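Long-range contacts in leucine-rich-repeat protein (PDB 4WNR), which binds GDP and magnesium through the Roc G domain of a Roco protein, whose full-length form probably also has serine/threonine kinase activity: residues E35-N40 with W207-F212; K43-G48 with F109-R114; S115-V120 with G141-L146; F212-K217 with N233-E238. All coordinates share one frame; numbering follows the deposited sequence.

Contact 1: residues E35-N40 with W207-F212; sequences EKKPLN and WAKSWF
Leu39 lies over one face of the Trp207 indole and also touches the ring of Phe212. Its CD1 methyl sits 3.9 Å from the centroid of the Trp207 six-membered ring, almost on the ring normal, a CH-pi contact. CD2 of the same leucine reaches CZ2 of Trp207, also at 3.9 Å. Leu39 turns CG away from its backbone N (chi1 178°), which carries both methyls to the indole. Trp211 covers the opposite face with CE3, so the indole is held between two side chains. The indole in turn points CE3 at the centre of one Phe212 face. At the Phe212 edge, Lys37 O lies in the ring plane, 3.8 Å from CE2. Lys37 O also accepts the one clear backbone hydrogen bond, from Trp207 N (2.8 Å, 159° at the hydrogen). At the exposed end, lysine stems meet. Lys209 lays CG against Glu35 O at 3.6 Å. Lys37 bends at chi2 (78°), bringing NZ to 4.0 Å from CD of Lys209. Lys37 NZ and Lys209 NZ are 5.4 Å apart and not in contact. Strand 36-47 here runs antiparallel to the short strand 206-208, just before helix 209-220. Helix 243-256 backs the indole through Leu249, Leu256 and an edge-to-face ring contact with Phe252.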
loop_
_atom_site.group_PDB
_atom_site.type_symbol
_atom_site.label_atom_id
_atom_site.label_comp_id
_atom_site.label_asym_id
_atom_site.label_seq_id
_atom_site.Cartn_x
_atom_site.Cartn_y
_atom_site.Cartn_z
ATOM N N GLU A 35 -1.395 5.131 -30.566
ATOM C CA GLU A 35 -2.673 4.529 -30.180
ATOM C C GLU A 35 -2.727 4.382 -28.661
ATOM O O GLU A 35 -1.774 3.899 -28.046
ATOM C CB GLU A 35 -2.850 3.160 -30.851
ATOM C CG GLU A 35 -4.191 2.475 -30.592
ATOM C CD GLU A 35 -5.376 3.188 -31.226
ATOM O OE1 GLU A 35 -5.174 4.077 -32.080
ATOM O OE2 GLU A 35 -6.525 2.849 -30.870
ATOM N N LYS A 36 -3.847 4.791 -28.066
ATOM C CA LYS A 36 -3.987 4.827 -26.609
ATOM C C LYS A 36 -4.978 3.789 -26.079
ATOM O O LYS A 36 -6.185 3.900 -26.301
ATOM C CB LYS A 36 -4.417 6.224 -26.156
ATOM C CG LYS A 36 -3.390 7.309 -26.446
ATOM C CD LYS A 36 -3.886 8.686 -26.032
ATOM C CE LYS A 36 -3.829 8.880 -24.526
ATOM N NZ LYS A 36 -4.291 10.237 -24.125
ATOM N N LYS A 37 -4.454 2.787 -25.375
ATOM C CA LYS A 37 -5.280 1.782 -24.697
ATOM C C LYS A 37 -5.661 2.256 -23.289
ATOM O O LYS A 37 -4.968 3.094 -22.709
ATOM C CB LYS A 37 -4.543 0.439 -24.611
ATOM C CG LYS A 37 -4.581 -0.391 -25.886
ATOM C CD LYS A 37 -3.589 0.102 -26.926
ATOM C CE LYS A 37 -3.532 -0.839 -28.120
ATOM N NZ LYS A 37 -2.484 -0.444 -29.102
ATOM N N PRO A 38 -6.764 1.717 -22.735
ATOM C CA PRO A 38 -7.178 2.081 -21.380
ATOM C C PRO A 38 -6.318 1.407 -20.306
ATOM O O PRO A 38 -5.782 0.317 -20.534
ATOM C CB PRO A 38 -8.622 1.580 -21.310
ATOM C CG PRO A 38 -8.662 0.430 -22.253
ATOM C CD PRO A 38 -7.691 0.750 -23.352
ATOM N N LEU A 39 -6.202 2.058 -19.152
ATOM C CA LEU A 39 -5.363 1.562 -18.056
ATOM C C LEU A 39 -6.015 0.368 -17.358
ATOM O O LEU A 39 -5.454 -0.729 -17.333
ATOM C CB LEU A 39 -5.079 2.685 -17.048
ATOM C CG LEU A 39 -4.253 2.342 -15.800
ATOM C CD1 LEU A 39 -2.965 1.608 -16.149
ATOM C CD2 LEU A 39 -3.946 3.609 -15.019
ATOM N N ASN A 40 -7.201 0.599 -16.798
ATOM C CA ASN A 40 -7.984 -0.443 -16.126
ATOM C C ASN A 40 -7.219 -1.189 -15.029
ATOM O O ASN A 40 -7.232 -2.421 -14.974
ATOM C CB ASN A 40 -8.550 -1.441 -17.148
ATOM C CG ASN A 40 -9.383 -0.775 -18.233
ATOM O OD1 ASN A 40 -9.331 -1.180 -19.394
ATOM N ND2 ASN A 40 -10.163 0.242 -17.865
ATOM N N TRP A 207 -3.800 5.403 -21.607
ATOM C CA TRP A 207 -2.351 5.600 -21.690
ATOM C C TRP A 207 -1.813 5.336 -23.090
ATOM O O TRP A 207 -2.436 4.628 -23.879
ATOM C CB TRP A 207 -1.654 4.625 -20.742
ATOM C CG TRP A 207 -1.572 5.052 -19.316
ATOM C CD1 TRP A 207 -2.256 6.067 -18.709
ATOM C CD2 TRP A 207 -0.776 4.441 -18.299
ATOM N NE1 TRP A 207 -1.917 6.136 -17.381
ATOM C CE2 TRP A 207 -1.012 5.145 -17.102
ATOM C CE3 TRP A 207 0.122 3.365 -18.285
ATOM C CZ2 TRP A 207 -0.384 4.814 -15.905
ATOM C CZ3 TRP A 207 0.747 3.036 -17.092
ATOM C CH2 TRP A 207 0.491 3.759 -15.918
ATOM N N ALA A 208 -0.635 5.886 -23.375
ATOM C CA ALA A 208 0.112 5.544 -24.584
ATOM C C ALA A 208 0.792 4.189 -24.403
ATOM O O ALA A 208 0.926 3.699 -23.281
ATOM C CB ALA A 208 1.145 6.614 -24.891
ATOM N N LYS A 209 1.224 3.593 -25.509
ATOM C CA LYS A 209 1.870 2.274 -25.481
ATOM C C LYS A 209 3.184 2.282 -24.699
ATOM O O LYS A 209 3.510 1.312 -24.015
ATOM C CB LYS A 209 2.129 1.767 -26.904
ATOM C CG LYS A 209 0.865 1.431 -27.681
ATOM C CD LYS A 209 1.156 1.179 -29.153
ATOM C CE LYS A 209 1.399 2.477 -29.911
ATOM N NZ LYS A 209 1.607 2.246 -31.366
ATOM N N SER A 210 3.929 3.380 -24.808
ATOM C CA SER A 210 5.223 3.519 -24.132
ATOM C C SER A 210 5.101 3.476 -22.605
ATOM O O SER A 210 5.976 2.944 -21.924
ATOM C CB SER A 210 5.909 4.820 -24.561
ATOM O OG SER A 210 5.048 5.933 -24.384
ATOM N N TRP A 211 4.010 4.031 -22.080
ATOM C CA TRP A 211 3.765 4.062 -20.635
ATOM C C TRP A 211 3.542 2.655 -20.069
ATOM O O TRP A 211 3.975 2.356 -18.956
ATOM C CB TRP A 211 2.571 4.969 -20.313
ATOM C CG TRP A 211 2.857 6.445 -20.473
ATOM C CD1 TRP A 211 3.730 7.023 -21.349
ATOM C CD2 TRP A 211 2.248 7.522 -19.749
ATOM N NE1 TRP A 211 3.712 8.388 -21.208
ATOM C CE2 TRP A 211 2.808 8.722 -20.234
ATOM C CE3 TRP A 211 1.284 7.588 -18.735
ATOM C CZ2 TRP A 211 2.440 9.976 -19.739
ATOM C CZ3 TRP A 211 0.918 8.837 -18.244
ATOM C CH2 TRP A 211 1.495 10.013 -18.748
ATOM N N PHE A 212 2.871 1.799 -20.840
ATOM C CA PHE A 212 2.689 0.390 -20.469
ATOM C C PHE A 212 4.002 -0.387 -20.530
ATOM O O PHE A 212 4.228 -1.292 -19.727
ATOM C CB PHE A 212 1.661 -0.288 -21.381
ATOM C CG PHE A 212 0.245 0.140 -21.125
ATOM C CD1 PHE A 212 -0.420 -0.270 -19.978
ATOM C CD2 PHE A 212 -0.429 0.942 -22.036
ATOM C CE1 PHE A 212 -1.728 0.120 -19.740
ATOM C CE2 PHE A 212 -1.736 1.333 -21.804
ATOM C CZ PHE A 212 -2.387 0.923 -20.654
#

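Contact 2: residues K43-G48 with F109-R114; sequences KVLLVG and FFLSKR
Lys43 reaches from strand 43-47 into the loop 109-114 and bonds there to two oxygens. Its NZ donates to Phe110 O at 3.0 Å, with the donor tilted 26° from the carbonyl plane. A second, weak bond runs from Lys43 NZ to Ser112 OG (2.9 Å). The chain is extended as far as CD, and a bend at chi3 (73°) then turns the ammonium group to both acceptors. Trp95 adds a cation-pi contact, and Ser112 OG is also bonded to Ser115 OG. With an alanine in place of the lysine, Phe110 O is likely to lose this donor and a gap to open beside Trp95. At the backbone, a water bridges Lys43 N (2.7 Å) and Arg114 O (2.9 Å). The apolar contacts lie further along the strand. Leu111 CD2 meets Val47 CG1 at 4.1 Å and Leu45 CD1 at 4.3 Å. Apart from these, Leu45 CD2 makes a van der Waals contact, at 3.7 Å, with the Phe110 O that Lys43 also binds. The strand leads into Gly48, which fits the start of the P-loop that binds GDP. Leu45, Val47 and Leu111 thus make the apolar part of a buried contact. The carbonyl of Phe110, the weak bond to Ser112 OG and the ring of Trp95 together probably offset the cost of burying the ammonium group.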
loop_
_atom_site.group_PDB
_atom_site.type_symbol
_atom_site.label_atom_id
_atom_site.label_comp_id
_atom_site.label_asym_id
_atom_site.label_seq_id
_atom_site.Cartn_x
_atom_site.Cartn_y
_atom_site.Cartn_z
ATOM N N LYS A 43 -5.293 -0.199 -7.286
ATOM C CA LYS A 43 -4.741 -0.790 -6.071
ATOM C C LYS A 43 -5.836 -0.844 -5.011
ATOM O O LYS A 43 -6.467 0.171 -4.714
ATOM C CB LYS A 43 -3.546 0.018 -5.559
ATOM C CG LYS A 43 -2.828 -0.639 -4.388
ATOM C CD LYS A 43 -1.468 -0.014 -4.115
ATOM C CE LYS A 43 -1.596 1.364 -3.492
ATOM N NZ LYS A 43 -0.267 1.984 -3.240
ATOM N N VAL A 44 -6.067 -2.033 -4.459
ATOM C CA VAL A 44 -7.053 -2.220 -3.395
ATOM C C VAL A 44 -6.319 -2.463 -2.080
ATOM O O VAL A 44 -5.507 -3.384 -1.973
ATOM C CB VAL A 44 -8.013 -3.388 -3.699
ATOM C CG1 VAL A 44 -8.986 -3.606 -2.547
ATOM C CG2 VAL A 44 -8.785 -3.115 -4.980
ATOM N N LEU A 45 -6.618 -1.637 -1.082
ATOM C CA LEU A 45 -5.911 -1.665 0.197
ATOM C C LEU A 45 -6.786 -2.228 1.312
ATOM O O LEU A 45 -7.750 -1.587 1.735
ATOM C CB LEU A 45 -5.446 -0.253 0.561
ATOM C CG LEU A 45 -4.372 0.331 -0.365
ATOM C CD1 LEU A 45 -4.402 1.849 -0.356
ATOM C CD2 LEU A 45 -2.989 -0.179 0.016
ATOM N N LEU A 46 -6.446 -3.430 1.777
ATOM C CA LEU A 46 -7.108 -4.038 2.930
ATOM C C LEU A 46 -6.561 -3.381 4.194
ATOM O O LEU A 46 -5.390 -3.547 4.525
ATOM C CB LEU A 46 -6.859 -5.553 2.978
ATOM C CG LEU A 46 -7.628 -6.487 2.029
ATOM C CD1 LEU A 46 -9.117 -6.486 2.341
ATOM C CD2 LEU A 46 -7.382 -6.136 0.570
ATOM N N VAL A 47 -7.400 -2.617 4.885
ATOM C CA VAL A 47 -6.982 -1.922 6.107
ATOM C C VAL A 47 -7.936 -2.194 7.267
ATOM O O VAL A 47 -9.087 -2.582 7.068
ATOM C CB VAL A 47 -6.833 -0.400 5.891
ATOM C CG1 VAL A 47 -5.674 -0.115 4.949
ATOM C CG2 VAL A 47 -8.120 0.218 5.361
ATOM N N GLY A 48 -7.435 -1.985 8.479
ATOM C CA GLY A 48 -8.166 -2.312 9.706
ATOM C C GLY A 48 -7.235 -2.898 10.751
ATOM O O GLY A 48 -6.076 -3.197 10.457
ATOM N N PHE A 109 3.187 3.861 4.591
ATOM C CA PHE A 109 4.068 4.132 3.446
ATOM C C PHE A 109 3.383 3.798 2.117
ATOM O O PHE A 109 3.701 4.386 1.083
ATOM C CB PHE A 109 5.386 3.338 3.528
ATOM C CG PHE A 109 6.066 3.371 4.875
ATOM C CD1 PHE A 109 5.911 4.446 5.744
ATOM C CD2 PHE A 109 6.896 2.325 5.259
ATOM C CE1 PHE A 109 6.545 4.460 6.977
ATOM C CE2 PHE A 109 7.537 2.335 6.485
ATOM C CZ PHE A 109 7.363 3.404 7.345
ATOM N N PHE A 110 2.446 2.852 2.158
ATOM C CA PHE A 110 1.835 2.297 0.951
ATOM C C PHE A 110 0.386 2.737 0.724
ATOM O O PHE A 110 -0.236 2.325 -0.254
ATOM C CB PHE A 110 1.927 0.772 1.001
ATOM C CG PHE A 110 3.262 0.270 1.477
ATOM C CD1 PHE A 110 4.365 0.279 0.633
ATOM C CD2 PHE A 110 3.422 -0.195 2.777
ATOM C CE1 PHE A 110 5.596 -0.177 1.071
ATOM C CE2 PHE A 110 4.652 -0.653 3.221
ATOM C CZ PHE A 110 5.740 -0.644 2.367
ATOM N N LEU A 111 -0.148 3.562 1.623
ATOM C CA LEU A 111 -1.473 4.151 1.431
ATOM C C LEU A 111 -1.364 5.289 0.427
ATOM O O LEU A 111 -0.518 6.170 0.577
ATOM C CB LEU A 111 -2.041 4.676 2.753
ATOM C CG LEU A 111 -2.091 3.708 3.938
ATOM C CD1 LEU A 111 -2.827 4.357 5.100
ATOM C CD2 LEU A 111 -2.744 2.383 3.567
ATOM N N SER A 112 -2.222 5.272 -0.590
ATOM C CA SER A 112 -2.126 6.227 -1.692
ATOM C C SER A 112 -3.488 6.665 -2.221
ATOM O O SER A 112 -4.508 6.031 -1.954
ATOM C CB SER A 112 -1.309 5.615 -2.830
ATOM O OG SER A 112 -1.863 4.374 -3.230
ATOM N N LYS A 113 -3.478 7.762 -2.976
ATOM C CA LYS A 113 -4.680 8.292 -3.617
ATOM C C LYS A 113 -4.986 7.522 -4.898
ATOM O O LYS A 113 -4.202 6.667 -5.321
ATOM C CB LYS A 113 -4.511 9.782 -3.931
ATOM C CG LYS A 113 -4.343 10.663 -2.704
ATOM C CD LYS A 113 -4.424 12.140 -3.066
ATOM C CE LYS A 113 -4.411 13.033 -1.833
ATOM N NZ LYS A 113 -3.089 13.047 -1.144
ATOM N N ARG A 114 -6.134 7.828 -5.500
ATOM C CA ARG A 114 -6.596 7.163 -6.725
ATOM C C ARG A 114 -6.544 5.642 -6.574
ATOM O O ARG A 114 -6.007 4.933 -7.427
ATOM C CB ARG A 114 -5.775 7.623 -7.932
ATOM C CG ARG A 114 -5.883 9.114 -8.207
ATOM C CD ARG A 114 -5.151 9.505 -9.478
ATOM N NE ARG A 114 -3.699 9.418 -9.330
ATOM C CZ ARG A 114 -2.818 9.740 -10.277
ATOM N NH1 ARG A 114 -3.227 10.177 -11.465
ATOM N NH2 ARG A 114 -1.517 9.627 -10.034
HETATM O O HOH W 1 -4.646 2.394 -7.856
#

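Contact 3: residues S115-V120 with G141-L146; sequences SLYILV and GDSPVL
A beta-alpha-beta unit closes here: strand 116-121 and strand 145-149, joined through helix 129-140, lie side by side in parallel, with Tyr117 opposite Val145 and Ile118 opposite Leu146. Tyr117 N donates to Pro144 O at 3.0 Å, and its own carbonyl O accepts Leu146 N at 2.9 Å. Leu119 N then bonds Leu146 O, also at 2.9 Å but more bent, 142° at the hydrogen. Before the strands pair, a side chain takes over. Ser143 places OG beside its own backbone N (chi1 -66°) and accepts the amide N of Ser115 at 3.0 Å. The same hydroxyl is bonded to Gly140 O, at the end of the crossover helix. Losing the hydroxyl to an alanine here is likely to leave the Ser115 amide without its acceptor and Gly140 O without its partner, freeing the turn into the strand. The sheet is that of a P-loop GTPase, and strand 145-149 runs on to Asn150, Lys151 and Asp153, which bind GDP. Tyr117, Leu119 and Val145 face helix 129-140. The Tyr117 ring takes Ser143 CB at its edge, 3.7 Å from CE1, and its OH bonds Ser112 O. Leu116, Ile118 and Leu146 face helix 186-198. At the strand's start, Leu116 CD1 meets Pro144 CG at 3.9 Å, the two side chains crossing at about a right angle.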
loop_
_atom_site.group_PDB
_atom_site.type_symbol
_atom_site.label_atom_id
_atom_site.label_comp_id
_atom_site.label_asym_id
_atom_site.label_seq_id
_atom_site.Cartn_x
_atom_site.Cartn_y
_atom_site.Cartn_z
ATOM N N SER A 115 -7.106 5.165 -5.469
ATOM C CA SER A 115 -7.108 3.746 -5.122
ATOM C C SER A 115 -8.491 3.363 -4.597
ATOM O O SER A 115 -9.430 4.151 -4.700
ATOM C CB SER A 115 -6.038 3.472 -4.060
ATOM O OG SER A 115 -4.765 3.933 -4.483
ATOM N N LEU A 116 -8.618 2.152 -4.061
ATOM C CA LEU A 116 -9.839 1.729 -3.368
ATOM C C LEU A 116 -9.478 1.108 -2.022
ATOM O O LEU A 116 -8.489 0.381 -1.908
ATOM C CB LEU A 116 -10.636 0.740 -4.220
ATOM C CG LEU A 116 -12.047 0.404 -3.716
ATOM C CD1 LEU A 116 -13.028 0.295 -4.875
ATOM C CD2 LEU A 116 -12.065 -0.872 -2.884
ATOM N N TYR A 117 -10.288 1.402 -1.008
ATOM C CA TYR A 117 -10.033 0.934 0.352
ATOM C C TYR A 117 -11.121 -0.018 0.831
ATOM O O TYR A 117 -12.307 0.212 0.595
ATOM C CB TYR A 117 -9.931 2.124 1.310
ATOM C CG TYR A 117 -8.640 2.895 1.172
ATOM C CD1 TYR A 117 -8.471 3.830 0.155
ATOM C CD2 TYR A 117 -7.583 2.683 2.053
ATOM C CE1 TYR A 117 -7.285 4.537 0.022
ATOM C CE2 TYR A 117 -6.395 3.384 1.929
ATOM C CZ TYR A 117 -6.251 4.310 0.914
ATOM O OH TYR A 117 -5.069 5.002 0.792
ATOM N N ILE A 118 -10.697 -1.089 1.496
ATOM C CA ILE A 118 -11.610 -2.015 2.164
ATOM C C ILE A 118 -11.305 -1.994 3.661
ATOM O O ILE A 118 -10.275 -2.512 4.100
ATOM C CB ILE A 118 -11.478 -3.447 1.605
ATOM C CG1 ILE A 118 -11.898 -3.477 0.133
ATOM C CG2 ILE A 118 -12.331 -4.421 2.412
ATOM C CD1 ILE A 118 -11.577 -4.773 -0.581
ATOM N N LEU A 119 -12.199 -1.379 4.431
ATOM C CA LEU A 119 -12.050 -1.284 5.883
ATOM C C LEU A 119 -12.723 -2.474 6.564
ATOM O O LEU A 119 -13.947 -2.586 6.551
ATOM C CB LEU A 119 -12.652 0.029 6.399
ATOM C CG LEU A 119 -12.654 0.261 7.915
ATOM C CD1 LEU A 119 -11.258 0.128 8.506
ATOM C CD2 LEU A 119 -13.242 1.627 8.233
ATOM N N VAL A 120 -11.917 -3.354 7.152
ATOM C CA VAL A 120 -12.432 -4.528 7.860
ATOM C C VAL A 120 -12.521 -4.248 9.361
ATOM O O VAL A 120 -11.557 -3.783 9.971
ATOM C CB VAL A 120 -11.552 -5.771 7.626
ATOM C CG1 VAL A 120 -12.221 -7.014 8.199
ATOM C CG2 VAL A 120 -11.278 -5.960 6.141
ATOM N N GLY A 141 -7.682 10.403 0.075
ATOM C CA GLY A 141 -8.250 11.539 -0.650
ATOM C C GLY A 141 -9.685 11.286 -1.080
ATOM O O GLY A 141 -10.583 11.219 -0.242
ATOM N N ASP A 142 -9.895 11.140 -2.389
ATOM C CA ASP A 142 -11.227 10.876 -2.951
ATOM C C ASP A 142 -11.464 9.385 -3.228
ATOM O O ASP A 142 -12.430 9.021 -3.904
ATOM C CB ASP A 142 -11.423 11.676 -4.248
ATOM C CG ASP A 142 -11.351 13.179 -4.031
ATOM O OD1 ASP A 142 -11.911 13.676 -3.026
ATOM O OD2 ASP A 142 -10.743 13.869 -4.877
ATOM N N SER A 143 -10.591 8.530 -2.698
ATOM C CA SER A 143 -10.690 7.088 -2.912
ATOM C C SER A 143 -11.919 6.524 -2.196
ATOM O O SER A 143 -12.159 6.859 -1.036
ATOM C CB SER A 143 -9.431 6.384 -2.402
ATOM O OG SER A 143 -8.296 6.748 -3.166
ATOM N N PRO A 144 -12.705 5.674 -2.887
ATOM C CA PRO A 144 -13.890 5.094 -2.258
ATOM C C PRO A 144 -13.552 4.054 -1.191
ATOM O O PRO A 144 -12.498 3.420 -1.251
ATOM C CB PRO A 144 -14.628 4.439 -3.431
ATOM C CG PRO A 144 -13.564 4.137 -4.422
ATOM C CD PRO A 144 -12.572 5.254 -4.294
ATOM N N VAL A 145 -14.455 3.894 -0.230
ATOM C CA VAL A 145 -14.256 2.985 0.896
ATOM C C VAL A 145 -15.433 2.023 1.014
ATOM O O VAL A 145 -16.588 2.433 0.926
ATOM C CB VAL A 145 -14.113 3.760 2.224
ATOM C CG1 VAL A 145 -13.809 2.809 3.375
ATOM C CG2 VAL A 145 -13.028 4.819 2.115
ATOM N N LEU A 146 -15.127 0.742 1.203
ATOM C CA LEU A 146 -16.141 -0.274 1.484
ATOM C C LEU A 146 -15.895 -0.855 2.874
ATOM O O LEU A 146 -14.842 -1.438 3.131
ATOM C CB LEU A 146 -16.109 -1.380 0.428
ATOM C CG LEU A 146 -16.936 -1.131 -0.839
ATOM C CD1 LEU A 146 -16.420 0.063 -1.628
ATOM C CD2 LEU A 146 -16.946 -2.376 -1.713
#

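Contact 4: residues F212-K217 with N233-E238; sequences FEVKTK and NICLEE
This is a helix-helix contact in the COR part of the chain, where Val214 of helix 209-220 packs against Ile234 and Cys235 near the end of helix 228-237 and Glu238 just past it. The segment axes come within 9.6 Å, at 133° between their N-to-C directions. Val214 is the central side chain. Its CG2 lies against the aliphatic part of Glu238, 3.6 Å from CG, the two side chains sliding past each other in opposite directions. Val214 CG1 faces Cys235 SG at 4.3 Å. Strand 225-226 lies between the two helices in the chain, and Leu249 of helix 243-256 also touches Val214. Further out, Lys217 CG meets Ile234 CG2 at 4.1 Å, so the stem of the lysine extends the apolar strip. The Glu238 chain bends at chi2 (-55°) and carries OE1 over to Glu213 CB, 3.4 Å away. The carboxylates of Glu213 and Glu238 have their planes 48° apart and lie 4.4 Å from OE1 to OE1, a like-charge approach that may slightly raise the pKa of one of them, though solvent probably screens much of it. Lys217 NZ lies 4.8 Å from Glu237 OE1, not in contact, and may temper the negative charge at this helix end.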
loop_
_atom_site.group_PDB
_atom_site.type_symbol
_atom_site.label_atom_id
_atom_site.label_comp_id
_atom_site.label_asym_id
_atom_site.label_seq_id
_atom_site.Cartn_x
_atom_site.Cartn_y
_atom_site.Cartn_z
ATOM N N PHE A 212 2.871 1.799 -20.840
ATOM C CA PHE A 212 2.689 0.390 -20.469
ATOM C C PHE A 212 4.002 -0.387 -20.530
ATOM O O PHE A 212 4.228 -1.292 -19.727
ATOM C CB PHE A 212 1.661 -0.288 -21.381
ATOM C CG PHE A 212 0.245 0.140 -21.125
ATOM C CD1 PHE A 212 -0.420 -0.270 -19.978
ATOM C CD2 PHE A 212 -0.429 0.942 -22.036
ATOM C CE1 PHE A 212 -1.728 0.120 -19.740
ATOM C CE2 PHE A 212 -1.736 1.333 -21.804
ATOM C CZ PHE A 212 -2.387 0.923 -20.654
ATOM N N GLU A 213 4.854 -0.043 -21.495
ATOM C CA GLU A 213 6.161 -0.691 -21.641
ATOM C C GLU A 213 7.089 -0.345 -20.473
ATOM O O GLU A 213 7.815 -1.208 -19.981
ATOM C CB GLU A 213 6.812 -0.312 -22.977
ATOM C CG GLU A 213 6.115 -0.902 -24.198
ATOM C CD GLU A 213 6.269 -2.412 -24.306
ATOM O OE1 GLU A 213 7.411 -2.910 -24.191
ATOM O OE2 GLU A 213 5.248 -3.102 -24.515
ATOM N N VAL A 214 7.054 0.914 -20.036
ATOM C CA VAL A 214 7.783 1.340 -18.840
ATOM C C VAL A 214 7.242 0.611 -17.608
ATOM O O VAL A 214 8.012 0.155 -16.761
ATOM C CB VAL A 214 7.689 2.869 -18.626
ATOM C CG1 VAL A 214 8.236 3.274 -17.262
ATOM C CG2 VAL A 214 8.442 3.606 -19.723
ATOM N N LYS A 215 5.919 0.503 -17.526
ATOM C CA LYS A 215 5.252 -0.165 -16.408
ATOM C C LYS A 215 5.652 -1.637 -16.318
ATOM O O LYS A 215 6.104 -2.098 -15.270
ATOM C CB LYS A 215 3.731 -0.034 -16.545
ATOM C CG LYS A 215 2.930 -0.715 -15.445
ATOM C CD LYS A 215 1.442 -0.427 -15.589
ATOM C CE LYS A 215 0.601 -1.386 -14.762
ATOM N NZ LYS A 215 0.537 -2.749 -15.360
ATOM N N THR A 216 5.489 -2.362 -17.422
ATOM C CA THR A 216 5.791 -3.798 -17.466
ATOM C C THR A 216 7.282 -4.096 -17.282
ATOM O O THR A 216 7.647 -5.157 -16.771
ATOM C CB THR A 216 5.311 -4.438 -18.784
ATOM O OG1 THR A 216 5.802 -3.677 -19.894
ATOM C CG2 THR A 216 3.789 -4.486 -18.836
ATOM N N LYS A 217 8.131 -3.162 -17.701
ATOM C CA LYS A 217 9.577 -3.271 -17.492
ATOM C C LYS A 217 9.899 -3.264 -15.995
ATOM O O LYS A 217 10.669 -4.098 -15.514
ATOM C CB LYS A 217 10.303 -2.119 -18.199
ATOM C CG LYS A 217 11.823 -2.217 -18.214
ATOM C CD LYS A 217 12.324 -3.343 -19.106
ATOM C CE LYS A 217 13.800 -3.175 -19.443
ATOM N NZ LYS A 217 14.671 -3.103 -18.235
ATOM N N ASN A 233 16.296 6.953 -17.512
ATOM C CA ASN A 233 16.929 6.162 -18.571
ATOM C C ASN A 233 15.991 5.090 -19.128
ATOM O O ASN A 233 15.940 4.875 -20.340
ATOM C CB ASN A 233 18.220 5.512 -18.066
ATOM C CG ASN A 233 19.320 6.525 -17.792
ATOM O OD1 ASN A 233 19.335 7.617 -18.364
ATOM N ND2 ASN A 233 20.252 6.163 -16.916
ATOM N N ILE A 234 15.257 4.421 -18.239
ATOM C CA ILE A 234 14.249 3.429 -18.640
ATOM C C ILE A 234 13.142 4.092 -19.461
ATOM O O ILE A 234 12.626 3.505 -20.412
ATOM C CB ILE A 234 13.637 2.712 -17.416
ATOM C CG1 ILE A 234 14.689 1.826 -16.745
ATOM C CG2 ILE A 234 12.438 1.857 -17.816
ATOM C CD1 ILE A 234 14.385 1.511 -15.299
ATOM N N CYS A 235 12.781 5.313 -19.078
ATOM C CA CYS A 235 11.815 6.112 -19.831
ATOM C C CYS A 235 12.369 6.526 -21.189
ATOM O O CYS A 235 11.662 6.457 -22.190
ATOM C CB CYS A 235 11.406 7.351 -19.033
ATOM S SG CYS A 235 10.378 6.995 -17.591
ATOM N N LEU A 236 13.629 6.950 -21.214
ATOM C CA LEU A 236 14.294 7.310 -22.470
ATOM C C LEU A 236 14.303 6.152 -23.437
ATOM O O LEU A 236 14.112 6.328 -24.642
ATOM C CB LEU A 236 15.741 7.734 -22.212
ATOM C CG LEU A 236 16.044 9.218 -22.384
ATOM C CD1 LEU A 236 14.937 10.088 -21.811
ATOM C CD2 LEU A 236 17.376 9.537 -21.725
ATOM N N GLU A 237 14.547 4.967 -22.894
ATOM C CA GLU A 237 14.592 3.748 -23.690
ATOM C C GLU A 237 13.289 3.585 -24.433
ATOM O O GLU A 237 13.266 3.241 -25.615
ATOM C CB GLU A 237 14.815 2.535 -22.790
ATOM C CG GLU A 237 16.189 1.913 -22.937
ATOM C CD GLU A 237 16.767 1.483 -21.606
ATOM O OE1 GLU A 237 16.277 0.483 -21.035
ATOM O OE2 GLU A 237 17.713 2.149 -21.130
ATOM N N GLU A 238 12.203 3.837 -23.717
ATOM C CA GLU A 238 10.882 3.854 -24.307
ATOM C C GLU A 238 10.639 5.226 -24.921
ATOM O O GLU A 238 11.482 6.113 -24.833
ATOM C CB GLU A 238 9.833 3.506 -23.254
ATOM C CG GLU A 238 10.128 2.201 -22.523
ATOM C CD GLU A 238 10.308 1.021 -23.463
ATOM O OE1 GLU A 238 9.568 0.934 -24.467
ATOM O OE2 GLU A 238 11.186 0.173 -23.193
#

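Overall arrangement
From the N terminus, residues 35-40 start a long loop that contact 1 closes only at residues 207-212. Contacts 2 and 3 both lie within it, one after the other. Contact 2 ties the continuation of the same strand, 36-47, to the loop before strand 116-121. Contact 3 follows at once and joins that strand to strand 145-149. These two touch: Leu45 N probably bonds Leu116 O, and Leu45 CD1 packs on the Tyr117 ring. Contact 4 opens at Phe212, where contact 1 ends, and closes a short loop within COR. Contact 1 therefore links the Roc sheet to the COR helices, about 23 Å from contact 2 (centre to centre).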